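Local coordinates for heat-inducible transcription repressor HrcA (Thermotoga maritima, PDB 1STZ), which probably represses the class I heat-shock operons grpE-dnaK-dnaJ and groELS by binding DNA, at residues Pro140-Leu145 with Arg198-Val203; Ile147-Leu152 with Leu194-Thr199; Thr166-Ser171 with Glu330-Thr335; Val119-Gly124 with Arg230-Gly235; Ser265-Gly270 with Ser291-Lys296. One frame throughout, in Å; residues are numbered along the deposited sequence.

Contact 1 (Pro140-Leu145 with Arg198-Val203); sequences PNTRDL and RTVGEV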
# COMPACT_ATOMS: atom_id res chain seq x y z
N PRO A 140 6.15 18.32 -16.54
CA PRO A 140 6.23 18.52 -17.99
C PRO A 140 6.31 20.02 -18.31
O PRO A 140 5.65 20.83 -17.65
CB PRO A 140 4.92 17.91 -18.49
CG PRO A 140 4.53 16.96 -17.44
CD PRO A 140 4.92 17.61 -16.15
N ASN A 141 7.14 20.38 -19.28
CA ASN A 141 7.34 21.77 -19.64
C ASN A 141 6.05 22.33 -20.25
O ASN A 141 5.50 21.74 -21.16
CB ASN A 141 8.51 21.89 -20.62
CG ASN A 141 9.08 23.31 -20.70
OD1 ASN A 141 8.35 24.31 -20.65
ND2 ASN A 141 10.40 23.39 -20.84
N THR A 142 5.56 23.44 -19.70
CA THR A 142 4.33 24.08 -20.18
C THR A 142 4.48 24.72 -21.55
O THR A 142 3.49 24.95 -22.24
CB THR A 142 3.82 25.15 -19.20
OG1 THR A 142 4.86 26.10 -18.92
CG2 THR A 142 3.47 24.53 -17.87
N ARG A 143 5.71 25.01 -21.94
CA ARG A 143 6.00 25.68 -23.21
C ARG A 143 5.30 25.07 -24.43
O ARG A 143 4.84 25.79 -25.30
CB ARG A 143 7.51 25.74 -23.43
CG ARG A 143 7.95 26.18 -24.81
CD ARG A 143 9.46 26.09 -24.98
NE ARG A 143 9.83 25.61 -26.31
CZ ARG A 143 11.01 25.08 -26.62
NH1 ARG A 143 11.97 24.94 -25.69
NH2 ARG A 143 11.25 24.68 -27.87
N ASP A 144 5.23 23.74 -24.50
CA ASP A 144 4.62 23.04 -25.65
C ASP A 144 3.47 22.10 -25.20
O ASP A 144 3.13 21.15 -25.92
CB ASP A 144 5.68 22.26 -26.46
CG ASP A 144 5.97 20.86 -25.89
OD1 ASP A 144 6.37 20.77 -24.69
OD2 ASP A 144 5.80 19.81 -26.57
N LEU A 145 2.89 22.39 -24.04
CA LEU A 145 1.76 21.63 -23.52
C LEU A 145 0.50 22.19 -24.17
O LEU A 145 -0.12 23.12 -23.64
CB LEU A 145 1.68 21.79 -22.00
CG LEU A 145 1.68 20.59 -21.05
CD1 LEU A 145 1.10 20.99 -19.69
CD2 LEU A 145 0.92 19.42 -21.62
N ARG A 198 -3.70 26.24 -28.26
CA ARG A 198 -2.73 27.10 -27.59
C ARG A 198 -2.12 26.32 -26.46
O ARG A 198 -2.72 25.38 -25.97
CB ARG A 198 -3.43 28.34 -27.07
CG ARG A 198 -4.34 28.95 -28.11
CD ARG A 198 -4.11 30.38 -28.43
NE ARG A 198 -2.71 30.76 -28.62
CZ ARG A 198 -2.35 31.96 -29.04
NH1 ARG A 198 -3.28 32.86 -29.34
NH2 ARG A 198 -1.07 32.27 -29.19
N THR A 199 -0.91 26.69 -26.05
CA THR A 199 -0.23 25.97 -24.97
C THR A 199 -0.45 26.63 -23.61
O THR A 199 -0.85 27.77 -23.54
CB THR A 199 1.28 25.81 -25.26
OG1 THR A 199 1.95 27.06 -25.14
CG2 THR A 199 1.52 25.39 -26.72
N VAL A 200 -0.22 25.88 -22.54
CA VAL A 200 -0.31 26.40 -21.19
C VAL A 200 0.74 27.50 -21.02
O VAL A 200 0.49 28.49 -20.37
CB VAL A 200 -0.12 25.30 -20.14
CG1 VAL A 200 -0.08 25.87 -18.72
CG2 VAL A 200 -1.24 24.25 -20.24
N GLY A 201 1.90 27.32 -21.65
CA GLY A 201 2.97 28.32 -21.64
C GLY A 201 2.54 29.65 -22.25
O GLY A 201 2.90 30.71 -21.77
N GLU A 202 1.73 29.59 -23.30
CA GLU A 202 1.19 30.81 -23.89
C GLU A 202 0.25 31.56 -22.94
O GLU A 202 0.29 32.79 -22.89
CB GLU A 202 0.49 30.49 -25.20
CG GLU A 202 1.47 30.17 -26.32
CD GLU A 202 0.78 29.91 -27.64
OE1 GLU A 202 -0.29 29.27 -27.65
OE2 GLU A 202 1.33 30.35 -28.68
N VAL A 203 -0.59 30.81 -22.22
CA VAL A 203 -1.49 31.39 -21.21
C VAL A 203 -0.69 32.05 -20.07
O VAL A 203 -1.00 33.16 -19.65
CB VAL A 203 -2.50 30.32 -20.64
CG1 VAL A 203 -3.41 30.96 -19.60
CG2 VAL A 203 -3.34 29.71 -21.76

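Contact 2 (Ile147-Leu152 with Leu194-Thr199); sequences ILRVML and LLRGRT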
# COMPACT_ATOMS: atom_id res chain seq x y z
N ILE A 147 -3.26 22.76 -25.05
CA ILE A 147 -4.59 22.54 -24.51
C ILE A 147 -5.46 21.92 -25.61
O ILE A 147 -5.77 22.57 -26.61
CB ILE A 147 -5.22 23.87 -24.02
CG1 ILE A 147 -4.40 24.48 -22.88
CG2 ILE A 147 -6.68 23.65 -23.60
CD1 ILE A 147 -4.68 25.95 -22.63
N LEU A 148 -5.84 20.66 -25.44
CA LEU A 148 -6.63 19.92 -26.44
C LEU A 148 -8.12 20.18 -26.32
O LEU A 148 -8.87 20.02 -27.28
CB LEU A 148 -6.37 18.41 -26.31
CG LEU A 148 -4.91 17.97 -26.34
CD1 LEU A 148 -4.78 16.50 -26.04
CD2 LEU A 148 -4.26 18.28 -27.69
N ARG A 149 -8.56 20.57 -25.12
CA ARG A 149 -9.98 20.80 -24.83
C ARG A 149 -10.18 21.47 -23.47
O ARG A 149 -9.45 21.19 -22.52
CB ARG A 149 -10.71 19.46 -24.82
CG ARG A 149 -12.21 19.55 -24.62
CD ARG A 149 -12.88 18.22 -24.82
NE ARG A 149 -14.22 18.19 -24.24
CZ ARG A 149 -14.83 17.09 -23.80
NH1 ARG A 149 -14.21 15.92 -23.86
NH2 ARG A 149 -16.05 17.17 -23.28
N VAL A 150 -11.20 22.32 -23.37
CA VAL A 150 -11.56 22.97 -22.11
C VAL A 150 -12.96 22.53 -21.71
O VAL A 150 -13.90 22.71 -22.48
CB VAL A 150 -11.54 24.50 -22.23
CG1 VAL A 150 -11.94 25.15 -20.90
CG2 VAL A 150 -10.18 24.98 -22.68
N MET A 151 -13.09 21.97 -20.53
CA MET A 151 -14.37 21.48 -20.03
C MET A 151 -14.88 22.38 -18.90
O MET A 151 -14.13 22.70 -17.98
CB MET A 151 -14.23 20.05 -19.51
CG MET A 151 -13.83 19.01 -20.56
SD MET A 151 -12.15 18.42 -20.32
CE MET A 151 -11.31 19.49 -21.14
N LEU A 152 -16.13 22.82 -19.02
CA LEU A 152 -16.89 23.44 -17.94
C LEU A 152 -18.16 22.64 -17.67
O LEU A 152 -19.15 22.82 -18.36
CB LEU A 152 -17.33 24.84 -18.33
CG LEU A 152 -16.35 25.99 -18.44
CD1 LEU A 152 -17.14 27.25 -18.72
CD2 LEU A 152 -15.51 26.18 -17.19
N LEU A 194 -10.83 30.11 -27.86
CA LEU A 194 -9.69 30.91 -27.41
C LEU A 194 -8.46 30.10 -27.04
O LEU A 194 -7.33 30.57 -27.21
CB LEU A 194 -10.09 31.74 -26.19
CG LEU A 194 -11.14 32.82 -26.44
CD1 LEU A 194 -11.62 33.40 -25.12
CD2 LEU A 194 -10.58 33.92 -27.34
N LEU A 195 -8.67 28.91 -26.50
CA LEU A 195 -7.62 28.17 -25.82
C LEU A 195 -7.16 26.90 -26.49
O LEU A 195 -6.03 26.47 -26.28
CB LEU A 195 -8.08 27.84 -24.40
CG LEU A 195 -8.21 29.04 -23.47
CD1 LEU A 195 -8.71 28.57 -22.14
CD2 LEU A 195 -6.88 29.76 -23.31
N ARG A 196 -8.04 26.27 -27.27
CA ARG A 196 -7.74 25.02 -27.95
C ARG A 196 -6.67 25.21 -29.01
O ARG A 196 -6.80 26.08 -29.85
CB ARG A 196 -9.03 24.51 -28.60
CG ARG A 196 -8.96 23.15 -29.23
CD ARG A 196 -10.32 22.70 -29.75
NE ARG A 196 -11.04 21.86 -28.79
CZ ARG A 196 -12.28 21.42 -28.97
NH1 ARG A 196 -12.97 21.74 -30.06
NH2 ARG A 196 -12.83 20.64 -28.04
N GLY A 197 -5.61 24.41 -28.96
CA GLY A 197 -4.49 24.59 -29.87
C GLY A 197 -3.39 25.50 -29.32
O GLY A 197 -2.27 25.51 -29.83
N ARG A 198 -3.70 26.24 -28.26
CA ARG A 198 -2.73 27.10 -27.59
C ARG A 198 -2.12 26.32 -26.46
O ARG A 198 -2.72 25.38 -25.97
CB ARG A 198 -3.43 28.34 -27.07
CG ARG A 198 -4.34 28.95 -28.11
CD ARG A 198 -4.11 30.38 -28.43
NE ARG A 198 -2.71 30.76 -28.62
CZ ARG A 198 -2.35 31.96 -29.04
NH1 ARG A 198 -3.28 32.86 -29.34
NH2 ARG A 198 -1.07 32.27 -29.19
N THR A 199 -0.91 26.69 -26.05
CA THR A 199 -0.23 25.97 -24.97
C THR A 199 -0.45 26.63 -23.61
O THR A 199 -0.85 27.77 -23.54
CB THR A 199 1.28 25.81 -25.26
OG1 THR A 199 1.95 27.06 -25.14
CG2 THR A 199 1.52 25.39 -26.72

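Contact 3 (Thr166-Ser171 with Glu330-Thr335); sequences TEFGVS and EYFTST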
# COMPACT_ATOMS: atom_id res chain seq x y z
N THR A 166 -5.10 17.60 -21.85
CA THR A 166 -3.77 17.75 -22.37
C THR A 166 -3.35 16.38 -22.93
O THR A 166 -4.09 15.43 -22.77
CB THR A 166 -2.96 18.25 -21.16
OG1 THR A 166 -2.68 19.65 -21.31
CG2 THR A 166 -1.69 17.55 -20.97
N GLU A 167 -2.20 16.26 -23.60
CA GLU A 167 -1.72 14.95 -24.09
C GLU A 167 -1.41 13.98 -22.95
O GLU A 167 -1.36 12.76 -23.18
CB GLU A 167 -0.52 15.10 -25.04
CG GLU A 167 0.77 15.58 -24.38
CD GLU A 167 1.98 15.43 -25.27
OE1 GLU A 167 2.74 16.41 -25.43
OE2 GLU A 167 2.16 14.33 -25.85
N PHE A 168 -1.20 14.51 -21.75
CA PHE A 168 -0.91 13.73 -20.54
C PHE A 168 -2.10 13.47 -19.60
O PHE A 168 -1.92 12.89 -18.54
CB PHE A 168 0.19 14.43 -19.73
CG PHE A 168 1.45 14.66 -20.50
CD1 PHE A 168 2.01 15.92 -20.56
CD2 PHE A 168 2.04 13.62 -21.22
CE1 PHE A 168 3.19 16.14 -21.28
CE2 PHE A 168 3.20 13.83 -21.94
CZ PHE A 168 3.78 15.08 -21.96
N GLY A 169 -3.29 13.93 -19.97
CA GLY A 169 -4.48 13.63 -19.20
C GLY A 169 -5.31 14.86 -18.84
O GLY A 169 -5.30 15.84 -19.55
N VAL A 170 -6.02 14.78 -17.72
CA VAL A 170 -6.92 15.85 -17.28
C VAL A 170 -6.21 16.66 -16.20
O VAL A 170 -5.80 16.12 -15.17
CB VAL A 170 -8.21 15.25 -16.73
CG1 VAL A 170 -9.21 16.32 -16.35
CG2 VAL A 170 -8.82 14.28 -17.76
N SER A 171 -6.01 17.95 -16.45
CA SER A 171 -5.29 18.80 -15.53
C SER A 171 -6.13 19.97 -15.08
O SER A 171 -7.17 20.27 -15.66
CB SER A 171 -4.01 19.34 -16.18
OG SER A 171 -3.34 18.29 -16.86
N GLU A 330 5.89 4.66 -18.11
CA GLU A 330 4.72 3.87 -18.53
C GLU A 330 3.44 4.70 -18.51
O GLU A 330 2.65 4.64 -19.47
CB GLU A 330 4.51 2.68 -17.63
CG GLU A 330 4.72 1.35 -18.29
CD GLU A 330 4.94 0.26 -17.25
OE1 GLU A 330 5.94 -0.48 -17.39
OE2 GLU A 330 4.12 0.17 -16.30
N TYR A 331 3.22 5.43 -17.41
CA TYR A 331 2.07 6.31 -17.32
C TYR A 331 2.10 7.34 -18.48
O TYR A 331 1.13 7.48 -19.21
CB TYR A 331 1.95 7.02 -15.96
CG TYR A 331 0.77 7.97 -16.00
CD1 TYR A 331 -0.53 7.53 -15.74
CD2 TYR A 331 0.93 9.28 -16.41
CE1 TYR A 331 -1.62 8.39 -15.83
CE2 TYR A 331 -0.15 10.15 -16.53
CZ TYR A 331 -1.42 9.71 -16.24
OH TYR A 331 -2.47 10.60 -16.36
N PHE A 332 3.21 8.05 -18.65
CA PHE A 332 3.26 9.15 -19.62
C PHE A 332 3.18 8.66 -21.07
O PHE A 332 2.53 9.30 -21.92
CB PHE A 332 4.45 10.08 -19.34
CG PHE A 332 4.17 11.04 -18.23
CD1 PHE A 332 4.41 10.69 -16.90
CD2 PHE A 332 3.57 12.26 -18.50
CE1 PHE A 332 4.08 11.55 -15.89
CE2 PHE A 332 3.26 13.14 -17.48
CZ PHE A 332 3.50 12.79 -16.17
N THR A 333 3.77 7.49 -21.32
CA THR A 333 3.78 6.87 -22.64
C THR A 333 2.43 6.26 -23.03
O THR A 333 2.08 6.26 -24.21
CB THR A 333 4.86 5.75 -22.70
OG1 THR A 333 6.16 6.31 -22.54
CG2 THR A 333 4.93 5.11 -24.09
N SER A 334 1.72 5.69 -22.06
CA SER A 334 0.43 5.06 -22.34
C SER A 334 -0.63 6.13 -22.51
O SER A 334 -1.60 5.95 -23.21
CB SER A 334 0.03 4.09 -21.22
OG SER A 334 -0.29 4.80 -20.04
N THR A 335 -0.42 7.27 -21.87
CA THR A 335 -1.21 8.46 -22.09
C THR A 335 -0.60 9.10 -23.35
O THR A 335 0.03 10.17 -23.28
CB THR A 335 -1.10 9.38 -20.84
OG1 THR A 335 -1.30 8.60 -19.65
CG2 THR A 335 -2.24 10.38 -20.78

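Contact 4 (Val119-Gly124 with Arg230-Gly235); sequences VLFLAG and RYLDAG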
# COMPACT_ATOMS: atom_id res chain seq x y z
N VAL A 119 -0.16 11.77 -10.36
CA VAL A 119 0.72 10.65 -10.61
C VAL A 119 2.15 11.01 -10.19
O VAL A 119 2.82 10.21 -9.56
CB VAL A 119 0.71 10.17 -12.08
CG1 VAL A 119 1.78 9.13 -12.28
CG2 VAL A 119 -0.64 9.59 -12.45
N LEU A 120 2.60 12.22 -10.52
CA LEU A 120 3.92 12.70 -10.10
C LEU A 120 3.98 12.83 -8.58
O LEU A 120 5.01 12.54 -7.97
CB LEU A 120 4.25 14.06 -10.74
CG LEU A 120 4.34 14.09 -12.27
CD1 LEU A 120 4.66 15.51 -12.76
CD2 LEU A 120 5.35 13.08 -12.81
N PHE A 121 2.89 13.27 -7.97
CA PHE A 121 2.78 13.41 -6.52
C PHE A 121 2.98 12.06 -5.81
O PHE A 121 3.72 11.97 -4.83
CB PHE A 121 1.40 13.97 -6.12
CG PHE A 121 1.24 14.18 -4.62
CD1 PHE A 121 0.66 13.21 -3.83
CD2 PHE A 121 1.73 15.33 -4.00
CE1 PHE A 121 0.54 13.39 -2.45
CE2 PHE A 121 1.60 15.52 -2.62
CZ PHE A 121 1.01 14.55 -1.85
N LEU A 122 2.32 11.02 -6.31
CA LEU A 122 2.42 9.70 -5.73
C LEU A 122 3.81 9.12 -5.90
O LEU A 122 4.35 8.54 -4.98
CB LEU A 122 1.39 8.75 -6.31
CG LEU A 122 -0.05 9.09 -5.93
CD1 LEU A 122 -1.03 8.37 -6.85
CD2 LEU A 122 -0.31 8.73 -4.47
N ALA A 123 4.38 9.28 -7.09
CA ALA A 123 5.72 8.79 -7.37
C ALA A 123 6.77 9.43 -6.47
O ALA A 123 7.58 8.73 -5.88
CB ALA A 123 6.08 8.98 -8.87
N GLY A 124 6.74 10.75 -6.33
CA GLY A 124 7.75 11.47 -5.57
C GLY A 124 7.69 11.10 -4.10
O GLY A 124 8.73 10.84 -3.44
N ARG A 230 8.33 24.55 -10.92
CA ARG A 230 8.77 23.72 -12.04
C ARG A 230 9.07 22.30 -11.55
O ARG A 230 8.95 21.36 -12.31
CB ARG A 230 9.99 24.33 -12.75
CG ARG A 230 9.75 24.57 -14.25
CD ARG A 230 10.89 24.12 -15.11
NE ARG A 230 10.57 23.37 -16.32
CZ ARG A 230 9.93 22.22 -16.37
NH1 ARG A 230 9.44 21.64 -15.28
NH2 ARG A 230 9.75 21.65 -17.55
N TYR A 231 9.46 22.17 -10.29
CA TYR A 231 9.73 20.88 -9.68
C TYR A 231 8.78 20.62 -8.55
O TYR A 231 8.52 21.52 -7.77
CB TYR A 231 11.16 20.83 -9.13
CG TYR A 231 12.20 20.90 -10.21
CD1 TYR A 231 12.64 22.12 -10.70
CD2 TYR A 231 12.76 19.74 -10.73
CE1 TYR A 231 13.59 22.19 -11.70
CE2 TYR A 231 13.72 19.80 -11.75
CZ TYR A 231 14.13 21.04 -12.22
OH TYR A 231 15.08 21.13 -13.22
N LEU A 232 8.25 19.40 -8.48
CA LEU A 232 7.56 18.88 -7.30
C LEU A 232 8.59 18.28 -6.35
O LEU A 232 9.36 17.42 -6.77
CB LEU A 232 6.60 17.76 -7.72
CG LEU A 232 5.93 16.99 -6.57
CD1 LEU A 232 4.51 16.59 -6.96
CD2 LEU A 232 6.71 15.73 -6.14
N ASP A 233 8.59 18.71 -5.10
CA ASP A 233 9.53 18.17 -4.11
C ASP A 233 8.81 17.34 -3.04
O ASP A 233 7.65 17.56 -2.76
CB ASP A 233 10.36 19.29 -3.47
CG ASP A 233 9.51 20.28 -2.72
OD1 ASP A 233 8.79 21.07 -3.38
OD2 ASP A 233 9.49 20.35 -1.47
N ALA A 234 9.52 16.40 -2.45
CA ALA A 234 8.97 15.61 -1.35
C ALA A 234 10.10 15.03 -0.50
O ALA A 234 11.19 14.82 -1.01
CB ALA A 234 8.11 14.48 -1.90
N GLY A 235 9.84 14.75 0.76
CA GLY A 235 10.82 14.14 1.65
C GLY A 235 11.85 15.06 2.31
O GLY A 235 12.89 14.59 2.81

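Contact 5 (Ser265-Gly270 with Ser291-Lys296); sequences SLVGEG and SGKYFK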
# COMPACT_ATOMS: atom_id res chain seq x y z
N SER A 265 23.18 19.45 -15.41
CA SER A 265 24.54 18.91 -15.55
C SER A 265 24.74 17.60 -14.79
O SER A 265 25.64 16.84 -15.10
CB SER A 265 25.58 19.94 -15.06
OG SER A 265 25.68 19.96 -13.63
N LEU A 266 23.90 17.35 -13.79
CA LEU A 266 23.94 16.11 -13.02
C LEU A 266 23.49 14.90 -13.82
O LEU A 266 23.99 13.78 -13.63
CB LEU A 266 23.07 16.22 -11.76
CG LEU A 266 23.50 17.24 -10.72
CD1 LEU A 266 22.48 17.34 -9.62
CD2 LEU A 266 24.85 16.88 -10.13
N VAL A 267 22.54 15.13 -14.72
CA VAL A 267 21.85 14.02 -15.35
C VAL A 267 22.66 13.52 -16.55
O VAL A 267 23.14 14.30 -17.37
CB VAL A 267 20.34 14.39 -15.66
CG1 VAL A 267 20.23 15.50 -16.70
CG2 VAL A 267 19.56 13.14 -16.10
N GLY A 268 22.88 12.21 -16.59
CA GLY A 268 23.65 11.56 -17.64
C GLY A 268 22.75 10.77 -18.60
O GLY A 268 21.59 11.12 -18.82
N GLU A 269 23.33 9.71 -19.18
CA GLU A 269 22.62 8.78 -20.06
C GLU A 269 22.08 7.61 -19.25
O GLU A 269 22.84 6.77 -18.77
CB GLU A 269 23.54 8.22 -21.14
CG GLU A 269 24.37 9.25 -21.90
CD GLU A 269 25.73 8.71 -22.32
OE1 GLU A 269 26.44 8.11 -21.46
OE2 GLU A 269 26.11 8.87 -23.51
N GLY A 270 20.77 7.53 -19.12
CA GLY A 270 20.13 6.55 -18.26
C GLY A 270 20.27 6.92 -16.80
O GLY A 270 20.61 8.05 -16.45
N SER A 291 19.85 10.30 -10.52
CA SER A 291 19.13 11.06 -11.49
C SER A 291 18.81 10.21 -12.71
O SER A 291 19.47 9.19 -12.99
CB SER A 291 19.90 12.31 -11.87
OG SER A 291 21.11 12.00 -12.55
N GLY A 292 17.78 10.63 -13.42
CA GLY A 292 17.30 9.95 -14.61
C GLY A 292 16.12 10.72 -15.20
O GLY A 292 15.65 11.68 -14.60
N LYS A 293 15.64 10.31 -16.35
CA LYS A 293 14.50 10.96 -16.98
C LYS A 293 13.35 9.99 -17.12
O LYS A 293 13.56 8.79 -17.22
CB LYS A 293 14.87 11.49 -18.35
CG LYS A 293 16.05 12.43 -18.35
CD LYS A 293 16.16 13.15 -19.68
CE LYS A 293 17.42 13.96 -19.80
NZ LYS A 293 18.56 13.10 -20.17
N TYR A 294 12.13 10.52 -17.11
CA TYR A 294 10.95 9.78 -17.51
C TYR A 294 10.53 10.27 -18.90
O TYR A 294 10.77 11.43 -19.25
CB TYR A 294 9.82 9.88 -16.46
CG TYR A 294 9.18 11.23 -16.27
CD1 TYR A 294 7.91 11.51 -16.78
CD2 TYR A 294 9.79 12.20 -15.51
CE1 TYR A 294 7.32 12.75 -16.59
CE2 TYR A 294 9.21 13.45 -15.32
CZ TYR A 294 7.98 13.72 -15.84
OH TYR A 294 7.42 14.97 -15.63
N PHE A 295 9.94 9.37 -19.68
CA PHE A 295 9.74 9.56 -21.11
C PHE A 295 8.30 9.34 -21.54
O PHE A 295 7.56 8.55 -20.95
CB PHE A 295 10.59 8.55 -21.90
CG PHE A 295 12.08 8.73 -21.78
CD1 PHE A 295 12.75 8.26 -20.67
CD2 PHE A 295 12.80 9.34 -22.80
CE1 PHE A 295 14.14 8.42 -20.56
CE2 PHE A 295 14.17 9.49 -22.70
CZ PHE A 295 14.85 9.03 -21.58
N LYS A 296 7.93 10.01 -22.62
CA LYS A 296 6.78 9.66 -23.43
C LYS A 296 7.29 9.03 -24.71
O LYS A 296 7.59 9.72 -25.67
CB LYS A 296 5.95 10.91 -23.72
CG LYS A 296 4.78 10.70 -24.66
CD LYS A 296 4.27 12.02 -25.25
CE LYS A 296 5.27 12.68 -26.18
NZ LYS A 296 5.59 11.81 -27.35
O HOH W 1 23.19 11.67 -11.02
O HOH W 2 21.12 13.52 -20.03
O HOH W 3 21.41 10.27 -14.63

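Contact 1 (Pro140-Leu145 with Arg198-Val203)
The capping box that starts helix 200-205 meets the loop after strand 134-138 through Thr199, whose hydroxyl serves both segments. Thr199 OG1 donates to Arg143 O over 3.2 Å from above that carbonyl plane, and accepts from Glu202 N at 3.1 Å; a chi1 of 71°, with OG1 between the backbone N and the carbonyl carbon, brings it to both. In return Thr199 N donates to Glu202 OE1, while Arg198 grips the carboxylate side-on with NE and NH2. Two amides of the first helical turn also point at the loop. Val200 N reaches Leu145 O at 3.0 Å and Gly201 N reaches Thr142 O at 2.9 Å, the latter from the face opposite Leu145 N. A CB on Gly201 would collide with Thr142 O. The Val200 and Thr142 side chains cross at about a right angle, Val200 CG1 3.9 Å from Thr142 CG2, and Val200 CG2 lies beside Leu145 CD1. A valine in place of Thr199 has no hydroxyl for Arg143 O or Glu202 N, and would probably leave the helix start less firmly tied to the loop. Leu145 also packs on Phe168, so the loop joins helix 200-205 to the turn between strands 159-166 and 169-177.

Contact 2 (Ile147-Leu152 with Leu194-Thr199)
Ile147 exchanges two backbone bonds with the type II turn Leu195-Arg198, Ile147 N donating to Arg198 O at 2.8 Å and Ile147 O accepting from Gly197 N at 3.0 Å. The positive phi of Gly197 would push a CB against the carbonyl of Arg196. Ile147 lays its side chain over the turn, CB sitting 3.5 Å from Leu195 O and equally near Arg198 O, with CD1 coming near Leu195 CB. Further along, Val150 CG2 meets Leu195 CD1 at 3.9 Å, the two side chains crossing obliquely. Arg196 runs out with CG anti to the backbone N, then bends at chi3 (-96°), which turns its NE back to Leu148 O at 3.2 Å. This bond is far from straight (137° at the hydrogen), the donor standing above the carbonyl plane and the oxygen tilted from the guanidinium plane. The edge of the same guanidinium, at NH2, abuts Arg149 CG in plane at 3.6 Å. The two arginines run alongside each other in the same direction, their guanidinium planes 66° apart; Arg149 carries its NH1 on to Val155 O of the second subunit. Leu191, on the same helix 184-195, also packs on Val150, so the helix lies over strand 149-154, outermost within this chain in the three-stranded antiparallel sheet, while Phe162 of the adjacent strand 159-166 touches Val150 within the sheet.

Contact 3 (Thr166-Ser171 with Glu330-Thr335)
Tyr331 is the first residue of 330-335 to reach the turn at Phe168, its OH donating to Phe168 O over 3.2 Å. With CG anti to the backbone N (chi1 177°) the end of the ring comes up to the turn, and the acceptor lies near the ring plane, beyond its edge. A phenylalanine in place of Tyr331 would take away the hydroxyl and probably leave the carbonyl of buried Phe168 without this donor. Next, Phe332 turns the edge holding CD2 and CE2 onto one face of the Phe168 ring in a T-shaped pair, with ring centroids 5.2 Å apart and planes at 70°. Phe332 CD2 comes within 3.4 Å of Phe168 CD2. On the opposite face of the Phe168 ring Glu167 CG sits over the centre. At the helix end Thr335 sets CG2 against the peptide carbonyl, 3.3 Å from Phe168 C. Its OG1 turns back to Tyr331 O at 2.7 Å, which Thr335 N meets from the other face of the carbonyl, and OG1 also bonds Lys177 NZ of the second subunit. At the backbone angles of Gly169 a CB would be jammed against the carbonyl O of Phe168, and would sit tightly against Tyr331 OH. The turn is the two-residue, type I connection of a beta hairpin, Thr166 and Gly169 bonded both ways between strands 159-166 and 169-177, docked on the C-terminal end of helix 314-334.

Contact 4 (Val119-Gly124 with Arg230-Gly235)
The Phe121 ring is approached obliquely by Leu232 CD1, and the touch is made lower down, where Phe121 CB lies 4.2 Å from Leu232 CD1. Phe121 has CG anti to the backbone N (chi1 -178°), which leaves its CA accessible to that methyl: Leu232 CD1 rests 3.6 Å from Phe121 CA and almost as near Phe121 N. The other branch of Leu232 reaches along the helix, CD2 standing 4.1 Å from Leu120 O and 4.4 Å from Gly124 CA. The leucine thus sets its two methyls against the helix backbone. The absence of a side chain on Gly124 matters here, because a CB would come within 2.9 Å of Leu232 CD2. Helix 116-131 packs in this way across strand 231-234, outermost within this chain in the five-stranded antiparallel sheet, whose strand order 2-1-5-4-3 is that of GAF-type domains, consistent with the family assignment. Helix and strand axes pass 8.6 Å apart at an angle of 36°. Alternate residues of the strand turn to the helix: after Leu232 comes Ala234, whose CB lies 4.0 Å from Gly124 O and also touches Asn125. No hydrogen bond joins the two segments. The strand spends its backbone bonds within the sheet, Leu232 pairing with Ile137 and Ala234 with Val135, while Leu120 packs on Ile137 and on Phe332 of helix 314-334.

Contact 5 (Ser265-Gly270 with Ser291-Lys296)
Val267 lies across the Ser291 hydroxyl, with Ser291 OG 3.5 Å from Val267 CA. The contact sets the link between helix 260-266 and strand 272-275 over strand 287-296 of the five-stranded antiparallel sheet, in the GAF-related domain. Val267 CG2 extends over the strand to 4.1 Å from Gly292 N, close to the end of Lys293 as well. No direct hydrogen bond spans the two segments; three waters do the joining. Ser291 OG, held between the backbone N and the carbonyl carbon (chi1 67°), bonds two of them. Water 1 lies 2.6 Å from Ser291 OG and makes a weak bond to Leu266 O, an oxygen that also accepts from Arg274 NE. Water 3 is 2.7 Å from Ser291 OG and sits in the bend of the link, where it accepts from Gly268 N at 3.1 Å and donates to Gly270 O at 3.0 Å; its bond to Ser291 O is weak. Along the strand, Ser291 pairs through its backbone with Thr272 and Gly292 with Val304, so both sheet neighbours are engaged beneath the link. Lys293 reaches back to the link by a bend at its last torsion (chi4 81°): NZ donates to water 2 at 2.6 Å, and that water donates to Gly268 O at 2.7 Å.

Contacts 1 and 2 share Arg198 and Thr199, centres about 11 Å apart, and join helices 184-195 and 200-205 to the loop before the three-stranded sheet and its first strand, 149-154. Contact 3 lies at a turn of that sheet, its centre about 16 Å from that of contact 2, and both touch the second subunit. Contacts 4 and 5, their centres about 16 Å apart, reach the five-stranded sheet at different strands. Phe332 of contact 3 packs against Leu120 of contact 4 and Tyr294 of contact 5. Along the chain, contact 1 is nested within contact 4 and contact 5 within contact 3, while contacts 3 and 4 cross, so distant sequence segments interlock around helices 116-131 and 314-334.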